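Local atomic coordinates of endo-1,4-b-d-mannanase (Trichoderma reesei, PDB entry 1QNR), a protein that probably hydrolyses internal beta-1,4-mannosidic linkages in mannans and related plant polysaccharides, as a family 5 glycoside hydrolase. Residues A[26-31]-A[305-310]; A[56-61]-A[110-115]; A[70-75]-A[87-92]; A[142-147]-A[185-190]. All blocks are in the same frame, centred on the assembly; numbering follows the deposited sequence.

Interaction 1. Residues A[26-31]-A[305-310]; sequences CYWCSF and FWQWGD
The indole of Trp-28 meets the chain at Trp-308: NE1 donates to Trp-308 O at 3.2 Å, a somewhat bent bond (141° at the hydrogen) with the acceptor lying in the ring plane. Gln-307 OE1 comes to the same edge, 3.5 Å from Trp-28 CD1, and farther round CZ2 of Trp-28 packs on Trp-308 CD1 at 4.0 Å. Tyr-27 meets Trp-306 rim to rim, CD2 to CH2 at 3.7 Å, the two rings almost parallel (6°) but neither over the other. Water 1 joins Tyr-27 N to Gln-307 OE1, accepting from the amide and donating to the side chain. The contact brings the loop after the first strand of the (beta/alpha)8 barrel against the end of the eighth, where the barrel closes. The peptide bond between Trp-306 and Gln-307 is cis, as is known at the end of this strand in related glycoside hydrolases. Behind Trp-28 lies the disulfide: Cys-26 SG sits 3.3 Å above the centre of the indole face, and the first torsion of Trp-28 (chi1 48°) sets CG between backbone N and carbonyl carbon, folding the ring over the sulfur. A leucine in place of Trp-28 would probably leave Trp-308 O without its indole donor and uncover the disulfide on that side. Farther out, Trp-308 NE1 donates to Asp-310 OD2 at 3.0 Å, an oxygen that His-44 also binds. Tyr-27 OH is hydrogen-bonded to Asn-319, and Trp-306 NE1 to Asp-321.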
# COMPACT_ATOMS: atom_id res chain seq x y z
N CYS A 26 -1.14 3.83 7.24
CA CYS A 26 -2.28 4.14 8.13
C CYS A 26 -3.54 3.58 7.53
O CYS A 26 -4.42 4.29 6.98
CB CYS A 26 -2.37 5.66 8.34
SG CYS A 26 -3.70 6.06 9.60
N TYR A 27 -3.68 2.23 7.53
CA TYR A 27 -4.82 1.60 6.83
C TYR A 27 -6.13 2.15 7.35
O TYR A 27 -7.09 2.33 6.55
CB TYR A 27 -4.79 0.03 6.88
CG TYR A 27 -5.27 -0.56 8.20
CD1 TYR A 27 -6.66 -0.78 8.40
CD2 TYR A 27 -4.38 -0.89 9.20
CE1 TYR A 27 -7.08 -1.28 9.65
CE2 TYR A 27 -4.79 -1.41 10.43
CZ TYR A 27 -6.15 -1.60 10.60
OH TYR A 27 -6.60 -2.14 11.84
N TRP A 28 -6.14 2.38 8.66
CA TRP A 28 -7.37 2.63 9.42
C TRP A 28 -7.83 4.09 9.29
O TRP A 28 -9.00 4.44 9.61
CB TRP A 28 -7.09 2.26 10.91
CG TRP A 28 -5.81 2.82 11.49
CD1 TRP A 28 -4.62 2.13 11.62
CD2 TRP A 28 -5.55 4.16 12.03
NE1 TRP A 28 -3.64 3.00 12.17
CE2 TRP A 28 -4.21 4.23 12.42
CE3 TRP A 28 -6.35 5.34 12.19
CZ2 TRP A 28 -3.59 5.34 13.04
CZ3 TRP A 28 -5.72 6.47 12.75
CH2 TRP A 28 -4.38 6.45 13.15
N CYS A 29 -6.97 4.94 8.71
CA CYS A 29 -7.36 6.34 8.51
C CYS A 29 -8.61 6.47 7.63
O CYS A 29 -9.53 7.31 7.80
CB CYS A 29 -6.13 7.05 7.80
SG CYS A 29 -4.76 7.64 8.95
N SER A 30 -8.73 5.51 6.65
CA SER A 30 -9.89 5.52 5.72
C SER A 30 -11.24 5.22 6.35
O SER A 30 -12.25 5.46 5.67
CB SER A 30 -9.71 4.32 4.67
OG SER A 30 -8.46 4.60 4.01
N PHE A 31 -11.26 4.69 7.59
CA PHE A 31 -12.55 4.28 8.19
C PHE A 31 -12.90 5.18 9.38
O PHE A 31 -13.87 4.89 10.11
CB PHE A 31 -12.41 2.79 8.64
CG PHE A 31 -11.87 1.85 7.56
CD1 PHE A 31 -12.31 2.00 6.23
CD2 PHE A 31 -11.06 0.78 7.92
CE1 PHE A 31 -11.79 1.09 5.25
CE2 PHE A 31 -10.63 -0.13 6.96
CZ PHE A 31 -10.94 0.05 5.61
N PHE A 305 7.22 2.68 7.03
CA PHE A 305 7.09 1.67 8.08
C PHE A 305 5.63 1.25 8.29
O PHE A 305 4.68 2.04 8.05
CB PHE A 305 7.71 2.14 9.42
CG PHE A 305 7.07 3.37 10.06
CD1 PHE A 305 7.42 4.66 9.68
CD2 PHE A 305 6.05 3.21 11.00
CE1 PHE A 305 6.87 5.77 10.33
CE2 PHE A 305 5.48 4.36 11.63
CZ PHE A 305 5.86 5.62 11.26
N TRP A 306 5.44 -0.01 8.76
CA TRP A 306 4.14 -0.48 9.24
C TRP A 306 4.18 -0.46 10.76
O TRP A 306 5.02 -1.24 11.34
CB TRP A 306 3.83 -1.92 8.70
CG TRP A 306 2.46 -2.37 9.18
CD1 TRP A 306 2.15 -2.94 10.39
CD2 TRP A 306 1.21 -2.30 8.45
NE1 TRP A 306 0.79 -3.19 10.47
CE2 TRP A 306 0.18 -2.83 9.26
CE3 TRP A 306 0.89 -1.86 7.15
CZ2 TRP A 306 -1.14 -2.88 8.88
CZ3 TRP A 306 -0.46 -1.99 6.72
CH2 TRP A 306 -1.47 -2.48 7.57
N GLN A 307 3.48 0.42 11.52
CA GLN A 307 2.47 1.34 10.99
C GLN A 307 2.30 2.49 11.99
O GLN A 307 2.74 2.42 13.16
CB GLN A 307 1.10 0.64 10.87
CG GLN A 307 0.50 0.11 12.22
CD GLN A 307 -0.96 -0.36 12.09
OE1 GLN A 307 -1.78 0.13 11.34
NE2 GLN A 307 -1.34 -1.37 12.94
N TRP A 308 1.65 3.60 11.52
CA TRP A 308 1.33 4.71 12.43
C TRP A 308 0.31 4.34 13.50
O TRP A 308 -0.68 3.66 13.18
CB TRP A 308 0.72 5.86 11.53
CG TRP A 308 0.65 7.23 12.20
CD1 TRP A 308 -0.40 7.78 12.84
CD2 TRP A 308 1.78 8.10 12.36
NE1 TRP A 308 -0.02 9.05 13.33
CE2 TRP A 308 1.35 9.23 13.08
CE3 TRP A 308 3.12 8.04 11.89
CZ2 TRP A 308 2.19 10.34 13.39
CZ3 TRP A 308 3.96 9.14 12.19
CH2 TRP A 308 3.48 10.27 12.95
N GLY A 309 0.54 4.82 14.73
CA GLY A 309 -0.49 4.76 15.80
C GLY A 309 -0.71 6.19 16.33
O GLY A 309 0.25 6.96 16.35
N ASP A 310 -1.98 6.48 16.63
CA ASP A 310 -2.23 7.84 17.16
C ASP A 310 -3.43 7.80 18.10
O ASP A 310 -4.06 6.74 18.33
CB ASP A 310 -2.51 8.81 15.97
CG ASP A 310 -1.92 10.20 16.23
OD1 ASP A 310 -1.96 10.72 17.39
OD2 ASP A 310 -1.43 10.82 15.23
O HOH W 1 -1.43 0.70 8.60
O HOH W 2 -4.39 -2.78 13.46

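Interaction 2. Residues A[56-61]-A[110-115]; sequences WGFNDV and FVNNWS. With BMA (beta-D-mannopyranose), chain B.
Phe-58 packs its aromatic ring on the backbone of Val-111 and Asn-112, a buried ring-on-peptide contact between the loops that follow the second and third strands of the (beta/alpha)8 barrel. One face of the ring carries Asn-112 N, 3.8 Å above the plane and over the centre, with Val-111 C nearer the rim. The opposite face is covered by Trp-56 CB of its own loop, so the ring is held between two pieces of chain. A first torsion of 53° points the Phe-58 ring across to the other loop; its far end, CZ, reaches Asn-112 CB at 3.6 Å, while Phe-58 CB lies 3.5 Å from Phe-110 O. Asn-112 OD1 accepts a weak bond from Trp-114 N and a further one from Asn-168 ND2. Farther along this loop Trp-114 lays one face of its indole against a mannose unit, CE2 to C3 of the sugar at 3.6 Å, and Asn-113 ND2 lies over the other face. The same mannose is hydrogen-bonded to Glu-169, Glu-205 and Trp-247. Asp-60 reaches the second loop through water: OD2 accepts from water 3 at 2.7 Å, which in turn accepts from Asn-112 N, and from water 4, which donates to Phe-110 O at 2.9 Å. Since Gln-73 also donates to OD1, the buried carboxylate is well supplied with donors and is likely to stay ionised.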
# COMPACT_ATOMS: atom_id res chain seq x y z
N TRP A 56 -6.26 2.19 3.25
CA TRP A 56 -7.06 1.18 2.44
C TRP A 56 -8.07 1.89 1.54
O TRP A 56 -8.84 2.77 1.95
CB TRP A 56 -7.78 0.19 3.36
CG TRP A 56 -6.89 -0.90 3.96
CD1 TRP A 56 -7.39 -1.83 4.85
CD2 TRP A 56 -5.50 -1.25 3.74
NE1 TRP A 56 -6.41 -2.75 5.14
CE2 TRP A 56 -5.24 -2.41 4.50
CE3 TRP A 56 -4.45 -0.66 2.97
CZ2 TRP A 56 -4.00 -3.08 4.51
CZ3 TRP A 56 -3.19 -1.34 3.03
CH2 TRP A 56 -2.93 -2.54 3.79
N GLY A 57 -8.17 1.42 0.28
CA GLY A 57 -9.22 1.92 -0.64
C GLY A 57 -10.37 0.95 -0.81
O GLY A 57 -11.18 1.14 -1.77
N PHE A 58 -10.53 0.01 0.12
CA PHE A 58 -11.54 -1.02 0.10
C PHE A 58 -12.11 -1.25 1.51
O PHE A 58 -11.47 -0.97 2.52
CB PHE A 58 -10.92 -2.40 -0.39
CG PHE A 58 -9.68 -2.84 0.40
CD1 PHE A 58 -9.84 -3.53 1.64
CD2 PHE A 58 -8.40 -2.55 -0.04
CE1 PHE A 58 -8.69 -3.88 2.36
CE2 PHE A 58 -7.25 -2.93 0.66
CZ PHE A 58 -7.41 -3.60 1.88
N ASN A 59 -13.37 -1.78 1.48
CA ASN A 59 -14.00 -2.28 2.72
C ASN A 59 -15.22 -3.08 2.22
O ASN A 59 -16.33 -2.58 1.95
CB ASN A 59 -14.39 -1.09 3.67
CG ASN A 59 -14.83 -1.59 5.03
OD1 ASN A 59 -15.45 -2.66 5.15
ND2 ASN A 59 -14.56 -0.86 6.13
N ASP A 60 -14.96 -4.36 1.94
CA ASP A 60 -15.89 -5.28 1.27
C ASP A 60 -16.64 -6.15 2.25
O ASP A 60 -16.04 -6.70 3.20
CB ASP A 60 -15.07 -6.21 0.32
CG ASP A 60 -14.44 -5.44 -0.82
OD1 ASP A 60 -15.25 -4.68 -1.50
OD2 ASP A 60 -13.20 -5.55 -1.12
N VAL A 61 -17.94 -6.28 2.02
CA VAL A 61 -18.84 -7.09 2.88
C VAL A 61 -19.75 -7.95 1.98
O VAL A 61 -19.93 -7.66 0.81
CB VAL A 61 -19.72 -6.20 3.78
CG1 VAL A 61 -18.89 -5.31 4.73
CG2 VAL A 61 -20.71 -5.35 2.96
N PHE A 110 -6.88 -1.27 -4.08
CA PHE A 110 -8.29 -1.51 -4.37
C PHE A 110 -8.92 -2.78 -3.78
O PHE A 110 -10.16 -2.81 -3.74
CB PHE A 110 -8.55 -1.54 -5.91
CG PHE A 110 -8.08 -0.31 -6.67
CD1 PHE A 110 -8.65 0.94 -6.39
CD2 PHE A 110 -7.11 -0.43 -7.66
CE1 PHE A 110 -8.24 2.06 -7.11
CE2 PHE A 110 -6.70 0.72 -8.37
CZ PHE A 110 -7.27 1.96 -8.11
N VAL A 111 -8.11 -3.75 -3.38
CA VAL A 111 -8.63 -5.02 -2.81
C VAL A 111 -7.53 -5.57 -1.87
O VAL A 111 -6.32 -5.29 -2.05
CB VAL A 111 -8.98 -6.05 -3.92
CG1 VAL A 111 -7.75 -6.51 -4.70
CG2 VAL A 111 -9.80 -7.24 -3.39
N ASN A 112 -7.95 -6.40 -0.92
CA ASN A 112 -6.98 -7.10 -0.03
C ASN A 112 -6.80 -8.57 -0.51
O ASN A 112 -7.82 -9.23 -0.81
CB ASN A 112 -7.54 -7.14 1.40
CG ASN A 112 -6.42 -7.33 2.44
OD1 ASN A 112 -5.24 -7.56 2.15
ND2 ASN A 112 -6.77 -7.16 3.72
N ASN A 113 -5.52 -9.05 -0.51
CA ASN A 113 -5.35 -10.50 -0.73
C ASN A 113 -5.97 -11.26 0.45
O ASN A 113 -6.59 -12.33 0.28
CB ASN A 113 -3.85 -10.83 -0.80
CG ASN A 113 -3.60 -12.29 -1.15
OD1 ASN A 113 -3.83 -12.67 -2.31
ND2 ASN A 113 -3.10 -13.12 -0.24
N TRP A 114 -5.84 -10.70 1.64
CA TRP A 114 -6.30 -11.35 2.88
C TRP A 114 -7.71 -11.00 3.26
O TRP A 114 -8.31 -10.06 2.68
CB TRP A 114 -5.31 -10.95 4.04
CG TRP A 114 -3.88 -11.18 3.65
CD1 TRP A 114 -2.93 -10.20 3.36
CD2 TRP A 114 -3.21 -12.43 3.43
NE1 TRP A 114 -1.74 -10.77 2.98
CE2 TRP A 114 -1.88 -12.13 3.01
CE3 TRP A 114 -3.62 -13.78 3.43
CZ2 TRP A 114 -0.95 -13.14 2.70
CZ3 TRP A 114 -2.69 -14.77 3.16
CH2 TRP A 114 -1.36 -14.44 2.77
N SER A 115 -8.31 -11.73 4.23
CA SER A 115 -9.75 -11.58 4.51
C SER A 115 -10.14 -10.42 5.41
O SER A 115 -11.31 -10.14 5.62
CB SER A 115 -10.31 -12.95 5.05
OG SER A 115 -10.11 -13.86 3.98
C1 BMA B . 0.62 -13.57 6.03
C2 BMA B . -0.60 -13.06 6.82
C3 BMA B . -0.95 -11.63 6.42
C4 BMA B . 0.30 -10.75 6.45
C5 BMA B . 1.48 -11.35 5.68
C6 BMA B . 2.83 -10.61 6.01
O2 BMA B . -0.33 -13.08 8.23
O3 BMA B . -1.96 -11.06 7.20
O4 BMA B . -0.07 -9.47 5.92
O5 BMA B . 1.77 -12.69 6.25
O6 BMA B . 3.70 -11.24 5.07
O HOH W 3 -10.86 -6.18 0.01
O HOH W 4 -12.41 -4.70 -3.65

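Interaction 3. Residues A[70-75]-A[87-92]; sequences IWFQKL and DGLQTL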
# COMPACT_ATOMS: atom_id res chain seq x y z
N ILE A 70 -19.25 1.53 8.73
CA ILE A 70 -18.72 1.85 7.38
C ILE A 70 -18.64 0.59 6.52
O ILE A 70 -18.23 -0.50 6.98
CB ILE A 70 -17.30 2.45 7.56
CG1 ILE A 70 -17.33 3.72 8.43
CG2 ILE A 70 -16.66 2.77 6.20
CD1 ILE A 70 -18.38 4.69 8.01
N TRP A 71 -19.00 0.76 5.24
CA TRP A 71 -18.80 -0.25 4.20
C TRP A 71 -18.65 0.42 2.84
O TRP A 71 -19.39 1.41 2.62
CB TRP A 71 -19.95 -1.32 4.20
CG TRP A 71 -21.32 -0.78 3.93
CD1 TRP A 71 -22.09 -0.07 4.82
CD2 TRP A 71 -22.10 -0.91 2.73
NE1 TRP A 71 -23.31 0.22 4.23
CE2 TRP A 71 -23.35 -0.26 2.93
CE3 TRP A 71 -21.84 -1.49 1.46
CZ2 TRP A 71 -24.31 -0.22 1.93
CZ3 TRP A 71 -22.81 -1.45 0.44
CH2 TRP A 71 -24.04 -0.81 0.70
N PHE A 72 -17.70 -0.05 1.97
CA PHE A 72 -17.56 0.61 0.66
C PHE A 72 -18.27 -0.24 -0.42
O PHE A 72 -18.70 0.36 -1.42
CB PHE A 72 -16.10 0.81 0.31
CG PHE A 72 -15.30 1.79 1.21
CD1 PHE A 72 -15.94 2.66 2.10
CD2 PHE A 72 -13.92 1.83 1.12
CE1 PHE A 72 -15.16 3.53 2.90
CE2 PHE A 72 -13.13 2.69 1.91
CZ PHE A 72 -13.79 3.54 2.79
N GLN A 73 -18.36 -1.56 -0.30
CA GLN A 73 -18.98 -2.38 -1.37
C GLN A 73 -19.59 -3.65 -0.75
O GLN A 73 -18.92 -4.29 0.10
CB GLN A 73 -17.85 -2.73 -2.39
CG GLN A 73 -18.37 -3.62 -3.55
CD GLN A 73 -17.35 -3.86 -4.62
OE1 GLN A 73 -17.58 -3.78 -5.85
NE2 GLN A 73 -16.08 -4.27 -4.27
N LYS A 74 -20.81 -4.00 -1.23
CA LYS A 74 -21.47 -5.26 -0.82
C LYS A 74 -21.44 -6.18 -2.05
O LYS A 74 -21.91 -5.79 -3.13
CB LYS A 74 -22.91 -4.96 -0.39
CG LYS A 74 -23.64 -6.32 -0.16
CD LYS A 74 -25.10 -6.14 0.30
CE LYS A 74 -25.80 -7.50 0.20
NZ LYS A 74 -27.30 -7.38 0.38
N LEU A 75 -20.85 -7.35 -1.88
CA LEU A 75 -20.66 -8.34 -2.95
C LEU A 75 -21.71 -9.43 -2.84
O LEU A 75 -21.76 -10.08 -1.81
CB LEU A 75 -19.22 -8.92 -2.88
CG LEU A 75 -18.16 -7.80 -3.16
CD1 LEU A 75 -16.79 -8.29 -2.79
CD2 LEU A 75 -18.25 -7.35 -4.63
N ASP A 87 -21.91 6.72 5.14
CA ASP A 87 -21.26 5.58 5.81
C ASP A 87 -20.48 4.78 4.76
O ASP A 87 -20.14 3.60 5.06
CB ASP A 87 -22.32 4.70 6.48
CG ASP A 87 -23.48 4.28 5.59
OD1 ASP A 87 -23.59 4.56 4.37
OD2 ASP A 87 -24.45 3.61 6.12
N GLY A 88 -20.18 5.37 3.61
CA GLY A 88 -19.45 4.68 2.57
C GLY A 88 -18.27 5.45 2.03
O GLY A 88 -17.50 5.99 2.90
N LEU A 89 -18.08 5.67 0.75
CA LEU A 89 -16.87 6.34 0.21
C LEU A 89 -16.75 7.79 0.61
O LEU A 89 -15.68 8.34 0.40
CB LEU A 89 -16.84 6.11 -1.31
CG LEU A 89 -16.41 4.70 -1.74
CD1 LEU A 89 -16.72 4.49 -3.23
CD2 LEU A 89 -14.95 4.41 -1.41
N GLN A 90 -17.82 8.43 1.13
CA GLN A 90 -17.59 9.79 1.68
C GLN A 90 -16.61 9.78 2.80
O GLN A 90 -15.97 10.88 3.01
CB GLN A 90 -18.97 10.36 2.14
CG GLN A 90 -19.94 10.59 1.00
CD GLN A 90 -21.27 11.23 1.44
OE1 GLN A 90 -21.25 12.00 2.40
NE2 GLN A 90 -22.33 10.95 0.70
N THR A 91 -16.30 8.75 3.59
CA THR A 91 -15.24 8.74 4.59
C THR A 91 -13.89 8.84 3.86
O THR A 91 -13.01 9.62 4.29
CB THR A 91 -15.15 7.57 5.65
OG1 THR A 91 -14.92 6.32 4.91
CG2 THR A 91 -16.56 7.43 6.25
N LEU A 92 -13.71 8.08 2.74
CA LEU A 92 -12.44 8.24 1.96
C LEU A 92 -12.37 9.62 1.26
O LEU A 92 -11.22 10.17 1.21
CB LEU A 92 -12.38 7.11 0.91
CG LEU A 92 -11.06 6.99 0.12
CD1 LEU A 92 -9.85 6.73 1.02
CD2 LEU A 92 -11.19 5.83 -0.90
O HOH W 5 -25.89 1.86 4.70
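Leu-89 CD2 sits over one face of the Phe-72 ring, 3.9 Å from its centroid and 18° off the normal, a CH-pi contact. At the edge of the same ring, near its plane, Thr-91 OG1 approaches CE1 to 3.4 Å; that hydroxyl is hydrogen-bonded to Ser-30 O. The Trp-71 ring has water 5 at its edge, accepting from NE1 at 3.1 Å and lying 2.7 Å from Asp-87 OD2, one of several acceptors near it. Trp-71 and Asp-87 point the same way, side by side, with ring and carboxylate planes 62° apart. The two segments belong to the long excursion after the second barrel strand: 70-75 enters a small mixed sheet with strands 60-61 and 81-82, while segment 87-92 leads into helix 90-102 of the (beta/alpha)8 fold. One backbone bond joins them, Trp-71 N to Asp-87 O at 3.1 Å, and the same oxygen lies 3.2 Å from Ile-70 CA in a CA-H...O contact. Replacing Phe-72 with alanine would take away the ring, and Leu-89 CD2 would probably face a gap beside Thr-91. Ile-70 and Thr-91 reach for each other tip to tip, CD1 to CG2 at 3.7 Å. Asn-83 ND2 binds both Trp-71 O and Asp-87 OD1.

Interaction 4. Residues A[142-147]-A[185-190]; sequences TQYRKY and TSVSQY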
# COMPACT_ATOMS: atom_id res chain seq x y z
N THR A 142 -15.31 -8.65 -13.25
CA THR A 142 -16.20 -7.60 -13.72
C THR A 142 -16.62 -6.66 -12.60
O THR A 142 -16.57 -5.41 -12.71
CB THR A 142 -17.46 -8.22 -14.38
OG1 THR A 142 -16.96 -8.90 -15.56
CG2 THR A 142 -18.45 -7.15 -14.84
N GLN A 143 -16.95 -7.19 -11.41
CA GLN A 143 -17.26 -6.34 -10.25
C GLN A 143 -16.04 -5.63 -9.69
O GLN A 143 -16.16 -4.40 -9.39
CB GLN A 143 -18.02 -7.14 -9.15
CG GLN A 143 -18.55 -6.25 -8.05
CD GLN A 143 -19.58 -5.23 -8.48
OE1 GLN A 143 -20.39 -5.48 -9.40
NE2 GLN A 143 -19.64 -4.03 -7.87
N TYR A 144 -14.88 -6.27 -9.59
CA TYR A 144 -13.63 -5.60 -9.15
C TYR A 144 -13.36 -4.39 -10.05
O TYR A 144 -12.99 -3.29 -9.54
CB TYR A 144 -12.46 -6.59 -9.15
CG TYR A 144 -11.08 -6.00 -8.99
CD1 TYR A 144 -10.60 -5.53 -7.74
CD2 TYR A 144 -10.20 -5.97 -10.08
CE1 TYR A 144 -9.32 -4.97 -7.63
CE2 TYR A 144 -8.89 -5.45 -9.96
CZ TYR A 144 -8.48 -4.93 -8.73
OH TYR A 144 -7.17 -4.42 -8.70
N ARG A 145 -13.47 -4.57 -11.39
CA ARG A 145 -13.20 -3.41 -12.26
C ARG A 145 -14.27 -2.31 -12.13
O ARG A 145 -13.94 -1.10 -12.25
CB ARG A 145 -13.06 -3.83 -13.77
CG ARG A 145 -11.89 -4.81 -13.95
CD ARG A 145 -11.83 -5.15 -15.47
NE ARG A 145 -10.51 -5.65 -15.76
CZ ARG A 145 -9.71 -5.48 -16.78
NH1 ARG A 145 -8.57 -6.18 -16.65
NH2 ARG A 145 -10.01 -4.68 -17.85
N LYS A 146 -15.52 -2.67 -11.84
CA LYS A 146 -16.54 -1.63 -11.59
C LYS A 146 -16.17 -0.87 -10.31
O LYS A 146 -16.32 0.37 -10.26
CB LYS A 146 -17.94 -2.26 -11.41
CG LYS A 146 -18.64 -2.72 -12.67
CD LYS A 146 -20.08 -3.19 -12.34
CE LYS A 146 -20.97 -2.04 -11.94
NZ LYS A 146 -22.43 -2.31 -12.17
N TYR A 147 -15.62 -1.56 -9.30
CA TYR A 147 -15.19 -0.83 -8.06
C TYR A 147 -13.96 0.01 -8.29
O TYR A 147 -13.94 1.18 -7.86
CB TYR A 147 -14.92 -1.94 -6.94
CG TYR A 147 -14.60 -1.23 -5.63
CD1 TYR A 147 -15.63 -0.53 -4.96
CD2 TYR A 147 -13.31 -1.22 -5.10
CE1 TYR A 147 -15.36 0.19 -3.80
CE2 TYR A 147 -13.04 -0.50 -3.92
CZ TYR A 147 -14.04 0.23 -3.34
OH TYR A 147 -13.77 0.98 -2.16
N THR A 185 -0.99 -6.99 -15.79
CA THR A 185 -0.85 -6.27 -17.06
C THR A 185 -2.20 -5.72 -17.47
O THR A 185 -2.32 -4.47 -17.81
CB THR A 185 -0.28 -7.26 -18.13
OG1 THR A 185 1.03 -7.66 -17.78
CG2 THR A 185 -0.24 -6.62 -19.53
N SER A 186 -3.25 -6.52 -17.52
CA SER A 186 -4.58 -6.06 -17.95
C SER A 186 -5.19 -5.02 -17.01
O SER A 186 -5.75 -3.97 -17.48
CB SER A 186 -5.54 -7.27 -18.05
OG SER A 186 -6.76 -6.79 -18.61
N VAL A 187 -5.09 -5.25 -15.67
CA VAL A 187 -5.75 -4.28 -14.76
C VAL A 187 -4.98 -2.96 -14.78
O VAL A 187 -5.64 -1.89 -14.75
CB VAL A 187 -5.86 -4.84 -13.33
CG1 VAL A 187 -6.39 -3.81 -12.32
CG2 VAL A 187 -6.76 -6.10 -13.28
N SER A 188 -3.65 -2.96 -14.80
CA SER A 188 -2.93 -1.63 -14.81
C SER A 188 -3.22 -0.90 -16.11
O SER A 188 -3.29 0.32 -16.09
CB SER A 188 -1.43 -1.80 -14.55
OG SER A 188 -0.76 -2.67 -15.53
N GLN A 189 -3.30 -1.59 -17.27
CA GLN A 189 -3.76 -0.91 -18.50
C GLN A 189 -5.13 -0.31 -18.32
O GLN A 189 -5.38 0.86 -18.77
CB GLN A 189 -3.80 -1.89 -19.72
CG GLN A 189 -2.44 -2.29 -20.25
CD GLN A 189 -2.55 -3.39 -21.32
OE1 GLN A 189 -3.65 -3.67 -21.84
NE2 GLN A 189 -1.41 -3.95 -21.67
N TYR A 190 -6.08 -0.98 -17.64
CA TYR A 190 -7.41 -0.40 -17.39
C TYR A 190 -7.33 0.83 -16.52
O TYR A 190 -7.98 1.87 -16.81
CB TYR A 190 -8.31 -1.49 -16.74
CG TYR A 190 -9.70 -1.02 -16.39
CD1 TYR A 190 -10.53 -0.53 -17.41
CD2 TYR A 190 -10.25 -1.00 -15.11
CE1 TYR A 190 -11.82 -0.01 -17.20
CE2 TYR A 190 -11.54 -0.57 -14.83
CZ TYR A 190 -12.28 -0.04 -15.89
OH TYR A 190 -13.57 0.46 -15.61
O HOH W 6 -7.62 -3.90 -19.61
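Neighbouring outer helices of the (beta/alpha)8 barrel, 138-155 and 178-194, pack through long side chains, with Arg-145 and Tyr-190 spanning most of the gap. The axes of their short segments approach to 11.6 Å and run in the same general direction, crossing at -31°, as successive helices around a barrel do. In one of its two deposited conformers Arg-145 stretches out from CG to NE and NH1 donates to Ser-186 OG at 2.7 Å, the oxygen close to the guanidinium plane. From NH2, water 6 accepts at 3.1 Å and donates to Ser-186 O, so in this conformer two branches of the arginine serve the same residue. Tyr-190 CB lies over a face of the guanidinium, 3.8 Å from NH2, and the tyrosine ring slants across the arginine, the two planes 19° apart. A first torsion of 178° carries Tyr-190 CG away from its backbone N, and the ring reaches the first helix, where CE2 touches Arg-145 CB at 3.7 Å and Arg-145 O lies at the ring edge. On the more buried side Tyr-144 and Val-187 come from opposite directions; the phenol, whose OH is hydrogen-bonded to Leu-166 O, presents its ring edge, CE2 touching Val-187 CG1 at 3.8 Å.

In the fold
From the N terminus, segment 26-31 follows the first barrel strand and waits until 305-310, on the eighth, to be met; interaction 1 thus spans most of the chain and encloses the other three. Interaction 2 closes a shorter loop that runs from the end of the second strand to the end of the third, and interaction 3 lies wholly within it, joined to it by backbone bonds between strands 60-61 and 73-74. Interaction 4 opens after interaction 2 has closed and pairs helices 138-155 and 178-194; none cross. The contacts also touch in space: Ser-30 bonds to Trp-56, Tyr-147 to Gly-57, and Gln-143 to Gln-73, tying barrel-end loops, the small sheet and the helices together.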